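Local coordinates for PUA domain-containing protein (Aeropyrum pernix, PDB 1ZS7) that is of unknown function but carries a PUA domain and probably binds RNA, perhaps with a part in translation initiation, at residues Y35-F40 with G88-K93; K93-V98 with G119-F124. All blocks are in the same frame, centred on the assembly; numbering follows the deposited sequence.

Contact 1: Y35-F40 with G88-K93; sequences YTRIPF and GVDWLK. With K (potassium ion), chain G; PO4 (phosphate ion), chain F.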
# COMPACT_ATOMS: atom_id res chain seq x y z
N TYR A 35 -11.17 5.09 -1.28
CA TYR A 35 -11.32 3.95 -0.37
C TYR A 35 -12.77 3.86 0.05
O TYR A 35 -13.48 4.86 0.03
CB TYR A 35 -10.36 4.11 0.85
CG TYR A 35 -8.91 4.23 0.38
CD1 TYR A 35 -8.21 3.11 -0.07
CD2 TYR A 35 -8.27 5.49 0.30
CE1 TYR A 35 -6.90 3.20 -0.57
CE2 TYR A 35 -6.96 5.60 -0.19
CZ TYR A 35 -6.28 4.45 -0.62
OH TYR A 35 -5.01 4.57 -1.10
N THR A 36 -13.22 2.65 0.38
CA THR A 36 -14.55 2.43 0.90
C THR A 36 -14.72 3.17 2.21
O THR A 36 -15.74 3.83 2.41
CB THR A 36 -14.83 0.93 1.13
OG1 THR A 36 -14.62 0.23 -0.10
CG2 THR A 36 -16.28 0.72 1.61
N ARG A 37 -13.72 3.06 3.08
CA ARG A 37 -13.71 3.70 4.39
C ARG A 37 -12.31 4.20 4.68
O ARG A 37 -11.34 3.62 4.23
CB ARG A 37 -14.09 2.71 5.51
CG ARG A 37 -15.53 2.26 5.51
CD ARG A 37 -15.80 1.32 6.69
NE ARG A 37 -14.97 0.10 6.69
CZ ARG A 37 -15.17 -0.97 5.93
NH1 ARG A 37 -16.20 -1.03 5.08
NH2 ARG A 37 -14.35 -2.01 6.03
N ILE A 38 -12.21 5.26 5.46
CA ILE A 38 -10.92 5.67 6.02
C ILE A 38 -10.73 4.74 7.23
O ILE A 38 -11.63 4.64 8.06
CB ILE A 38 -10.93 7.19 6.35
CG1 ILE A 38 -10.83 7.97 5.01
CG2 ILE A 38 -9.81 7.54 7.34
CD1 ILE A 38 -11.18 9.42 5.03
N PRO A 39 -9.61 3.99 7.29
CA PRO A 39 -9.51 2.89 8.27
C PRO A 39 -9.31 3.27 9.74
O PRO A 39 -9.64 2.46 10.62
CB PRO A 39 -8.28 2.11 7.80
CG PRO A 39 -7.42 3.15 7.11
CD PRO A 39 -8.43 4.07 6.42
N PHE A 40 -8.77 4.46 9.99
CA PHE A 40 -8.39 4.85 11.36
C PHE A 40 -9.48 5.70 12.01
O PHE A 40 -10.40 6.19 11.33
CB PHE A 40 -7.02 5.55 11.39
CG PHE A 40 -6.88 6.69 10.39
CD1 PHE A 40 -7.33 7.97 10.71
CD2 PHE A 40 -6.29 6.48 9.14
CE1 PHE A 40 -7.20 9.05 9.78
CE2 PHE A 40 -6.15 7.54 8.21
CZ PHE A 40 -6.60 8.83 8.54
N GLY A 88 -6.36 -4.31 8.38
CA GLY A 88 -6.94 -5.25 7.43
C GLY A 88 -7.09 -4.65 6.04
O GLY A 88 -6.49 -3.62 5.73
N VAL A 89 -7.87 -5.31 5.19
CA VAL A 89 -8.03 -4.90 3.78
C VAL A 89 -9.47 -4.58 3.37
O VAL A 89 -9.72 -4.21 2.21
CB VAL A 89 -7.48 -6.00 2.80
CG1 VAL A 89 -5.96 -6.18 2.97
CG2 VAL A 89 -8.23 -7.35 2.97
N ASP A 90 -10.41 -4.74 4.29
CA ASP A 90 -11.84 -4.58 3.96
C ASP A 90 -12.22 -3.14 3.59
O ASP A 90 -13.25 -2.91 2.94
CB ASP A 90 -12.74 -5.08 5.08
CG ASP A 90 -14.17 -5.32 4.61
OD1 ASP A 90 -14.38 -6.16 3.70
OD2 ASP A 90 -15.10 -4.67 5.13
N TRP A 91 -11.40 -2.19 4.01
CA TRP A 91 -11.66 -0.77 3.75
C TRP A 91 -11.23 -0.34 2.33
O TRP A 91 -11.59 0.74 1.88
CB TRP A 91 -10.98 0.08 4.82
CG TRP A 91 -9.47 -0.08 4.85
CD1 TRP A 91 -8.75 -1.10 5.46
CD2 TRP A 91 -8.52 0.80 4.28
NE1 TRP A 91 -7.40 -0.87 5.29
CE2 TRP A 91 -7.23 0.27 4.55
CE3 TRP A 91 -8.62 2.00 3.55
CZ2 TRP A 91 -6.06 0.91 4.13
CZ3 TRP A 91 -7.45 2.64 3.13
CH2 TRP A 91 -6.19 2.09 3.43
N LEU A 92 -10.46 -1.19 1.65
CA LEU A 92 -10.09 -0.93 0.25
C LEU A 92 -11.30 -1.19 -0.65
O LEU A 92 -12.18 -1.96 -0.29
CB LEU A 92 -8.94 -1.88 -0.15
CG LEU A 92 -7.65 -1.87 0.68
CD1 LEU A 92 -6.65 -2.85 0.08
CD2 LEU A 92 -7.04 -0.45 0.78
N LYS A 93 -11.33 -0.57 -1.83
CA LYS A 93 -12.40 -0.83 -2.78
C LYS A 93 -12.34 -2.27 -3.29
O LYS A 93 -13.37 -2.87 -3.57
CB LYS A 93 -12.39 0.18 -3.93
CG LYS A 93 -12.74 1.59 -3.46
CD LYS A 93 -13.03 2.53 -4.63
CE LYS A 93 -13.60 3.85 -4.07
NZ LYS A 93 -14.04 4.73 -5.19
K K G . -12.72 5.30 10.27
P PO4 F . -15.93 2.76 -7.78
O1 PO4 F . -14.53 3.17 -8.17
O2 PO4 F . -16.13 2.97 -6.29
O3 PO4 F . -16.91 3.62 -8.56
O4 PO4 F . -16.19 1.31 -8.13
O HOH W 1 -14.55 -2.63 0.62
O HOH W 2 -16.57 -3.13 3.02
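The indole of Trp91 fills the middle of this contact, with Pro39 over the face of its six-membered ring. Pro39 CG sits 3.7 Å from the centroid of that ring and only 4° off its normal, a CH-pi contact, while Leu92 CD2 covers the opposite face nearer the rim. Trp91 reaches this slot with CG between its own backbone N and carbonyl carbon (chi1 61°), and NE1 bonds back to Gly88 O at 2.9 Å, helping to fix the ring. At the edge, Trp91 CE3 meets Arg37 O at 3.2 Å. Tyr35 runs alongside, its CD1 3.3 Å from Trp91 CZ3, the two rings tilted by 43°. Leu92 CD2 also touches the tyrosine ring, so the apolar side is closely packed. A type I beta turn, Val89 to Leu92, closed by Leu92 N to Val89 O, sets Trp91 against 35-40. The backbones meet more loosely: Thr36 N and Arg37 N both give weak hydrogen bonds to Trp91 O.

The outer side is polar and wet. Arg37 bends at chi3 so that its NH2 reaches Asp90 OD2 at 2.9 Å, a salt bridge from the anti side with the donor well out of the carboxylate plane, and a water joins Arg37 NH1 to the same oxygen. A second water links Thr36 OG1 with Asp90 O and Leu92 O, and the chain of Lys93 passes by, its CE 3.9 Å from Tyr35 N. Ile38 O and Phe40 O hold a potassium ion.

Trp91 packs on Leu84 of helix 81-87 and, with Tyr35, on Pro79 of strand 77-79, where Tyr35 OH bonds Ile77 O. Ile38 and Phe40 lean on helix 21-31. Tyr35 and Leu92 reach Val129 and Ala131 of strand 129-134, joining the N-terminal part to the PUA sheet.

Contact 2: K93-V98 with G119-F124; sequences KGVVLV and GVEGSF. With PO4 (phosphate ion), chain F.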
# COMPACT_ATOMS: atom_id res chain seq x y z
N LYS A 93 -11.33 -0.57 -1.83
CA LYS A 93 -12.40 -0.83 -2.78
C LYS A 93 -12.34 -2.27 -3.29
O LYS A 93 -13.37 -2.87 -3.57
CB LYS A 93 -12.39 0.18 -3.93
CG LYS A 93 -12.74 1.59 -3.46
CD LYS A 93 -13.03 2.53 -4.63
CE LYS A 93 -13.60 3.85 -4.07
NZ LYS A 93 -14.04 4.73 -5.19
N GLY A 94 -11.14 -2.82 -3.38
CA GLY A 94 -11.02 -4.19 -3.81
C GLY A 94 -9.72 -4.85 -3.43
O GLY A 94 -8.73 -4.18 -3.07
N VAL A 95 -9.75 -6.17 -3.52
CA VAL A 95 -8.61 -7.02 -3.31
C VAL A 95 -8.56 -8.01 -4.47
O VAL A 95 -9.61 -8.42 -4.98
CB VAL A 95 -8.72 -7.70 -1.93
CG1 VAL A 95 -8.02 -9.06 -1.87
CG2 VAL A 95 -8.16 -6.70 -0.86
N VAL A 96 -7.36 -8.33 -4.92
CA VAL A 96 -7.18 -9.34 -5.96
C VAL A 96 -6.38 -10.47 -5.31
O VAL A 96 -5.34 -10.22 -4.70
CB VAL A 96 -6.46 -8.75 -7.18
CG1 VAL A 96 -6.14 -9.83 -8.22
CG2 VAL A 96 -7.34 -7.63 -7.84
N LEU A 97 -6.87 -11.70 -5.44
CA LEU A 97 -6.20 -12.87 -4.89
C LEU A 97 -5.32 -13.49 -5.98
O LEU A 97 -5.75 -13.62 -7.13
CB LEU A 97 -7.24 -13.90 -4.41
CG LEU A 97 -8.25 -13.41 -3.37
CD1 LEU A 97 -9.18 -14.55 -2.95
CD2 LEU A 97 -7.51 -12.82 -2.19
N VAL A 98 -4.09 -13.84 -5.62
CA VAL A 98 -3.13 -14.30 -6.63
C VAL A 98 -2.56 -15.67 -6.29
O VAL A 98 -2.54 -16.08 -5.12
CB VAL A 98 -1.98 -13.27 -6.86
CG1 VAL A 98 -2.52 -11.86 -7.06
CG2 VAL A 98 -0.96 -13.28 -5.69
N GLY A 119 -8.76 -14.79 -7.94
CA GLY A 119 -10.01 -14.30 -7.38
C GLY A 119 -10.03 -12.79 -7.30
O GLY A 119 -8.99 -12.16 -7.35
N VAL A 120 -11.24 -12.23 -7.21
CA VAL A 120 -11.46 -10.80 -7.10
C VAL A 120 -12.48 -10.60 -5.98
O VAL A 120 -13.54 -11.28 -5.96
CB VAL A 120 -12.03 -10.21 -8.41
CG1 VAL A 120 -12.26 -8.68 -8.28
CG2 VAL A 120 -11.13 -10.52 -9.59
N GLU A 121 -12.17 -9.69 -5.06
CA GLU A 121 -13.11 -9.36 -4.00
C GLU A 121 -13.42 -7.87 -4.05
O GLU A 121 -12.54 -7.05 -4.29
CB GLU A 121 -12.56 -9.74 -2.62
CG GLU A 121 -12.43 -11.25 -2.39
CD GLU A 121 -11.71 -11.60 -1.08
OE1 GLU A 121 -11.27 -10.69 -0.35
OE2 GLU A 121 -11.58 -12.80 -0.78
N GLY A 122 -14.69 -7.53 -3.82
CA GLY A 122 -15.09 -6.13 -3.81
C GLY A 122 -15.50 -5.69 -5.20
O GLY A 122 -15.54 -6.49 -6.15
N SER A 123 -15.82 -4.42 -5.34
CA SER A 123 -16.23 -3.90 -6.62
C SER A 123 -15.41 -2.64 -6.90
O SER A 123 -15.28 -1.75 -6.04
CB SER A 123 -17.73 -3.65 -6.62
OG SER A 123 -18.12 -2.88 -7.72
N PHE A 124 -14.79 -2.59 -8.07
CA PHE A 124 -13.92 -1.47 -8.38
C PHE A 124 -13.82 -1.23 -9.88
O PHE A 124 -14.15 -2.10 -10.71
CB PHE A 124 -12.52 -1.64 -7.77
CG PHE A 124 -11.83 -2.94 -8.12
CD1 PHE A 124 -11.09 -3.07 -9.30
CD2 PHE A 124 -11.88 -4.02 -7.24
CE1 PHE A 124 -10.45 -4.27 -9.63
CE2 PHE A 124 -11.23 -5.22 -7.53
CZ PHE A 124 -10.51 -5.36 -8.73
P PO4 F . -15.93 2.76 -7.78
O1 PO4 F . -14.53 3.17 -8.17
O2 PO4 F . -16.13 2.97 -6.29
O3 PO4 F . -16.91 3.62 -8.56
O4 PO4 F . -16.19 1.31 -8.13
O HOH W 3 -15.66 -2.70 -2.32
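Val95 and Glu121 form a hydrogen-bonded antiparallel pair: Glu121 N reaches Val95 O at 2.9 Å and almost straight (174°), and Val95 N returns a bond to Glu121 O. Leu97 N binds Gly119 O at 2.9 Å, but the bond back is weak. These bonds attach strand 117-122, outermost in the sheet within this chain, to strand 94-98 of the mixed PUA sheet.

The side chain of Glu121 stays on the Val95 and Leu97 face. Its CB lies 4.0 Å from Val95 O; the chain then extends past CG, OE1 coming alongside Val95 CG1 at 3.9 Å and OE2 to Leu97 CD1 at 3.7 Å. OE1 also forms a salt bridge with Arg138. On the other face Val96 CG2 meets Phe124 CZ, the two side chains crossing at about a right angle. Phe124 CD2 presses on Gly94 CA at 3.5 Å, so close that a CB on Gly94 would clash with the ring.

At the loop end, Lys93 NZ bonds a phosphate, probably picked up from the crystallisation liquor, at 2.9 Å to O2, and also Pro33 O. Cutting Lys93 back to an alanine would probably leave Pro33 O without its ammonium donor and the phosphate without this positive charge. Main-chain bonds thus hold the strands together, while the charged ends of Glu121 and Lys93 are satisfied beyond them.

How the contacts relate
From the N terminus, the chain runs through helix 21-31 into 35-40, goes out through strands 46-52 to 77-79 and helix 81-87, and comes back at 88-93, where contact 1 closes this first, larger loop. It then enters strand 94-98 directly and, after helix 100-107 and strand 112-113, returns along 117-122; contact 2 closes this second, shorter loop. The loops follow in series, sharing Lys93, and neither encloses nor crosses the other. Contact 1 ties the loop after helix 21-31 to the loop leading into strand 94-98; contact 2 lies within the PUA sheet. Their centres are about 13 Å apart, and Val89 CB packs on Val95 CG2 at 3.8 Å between them.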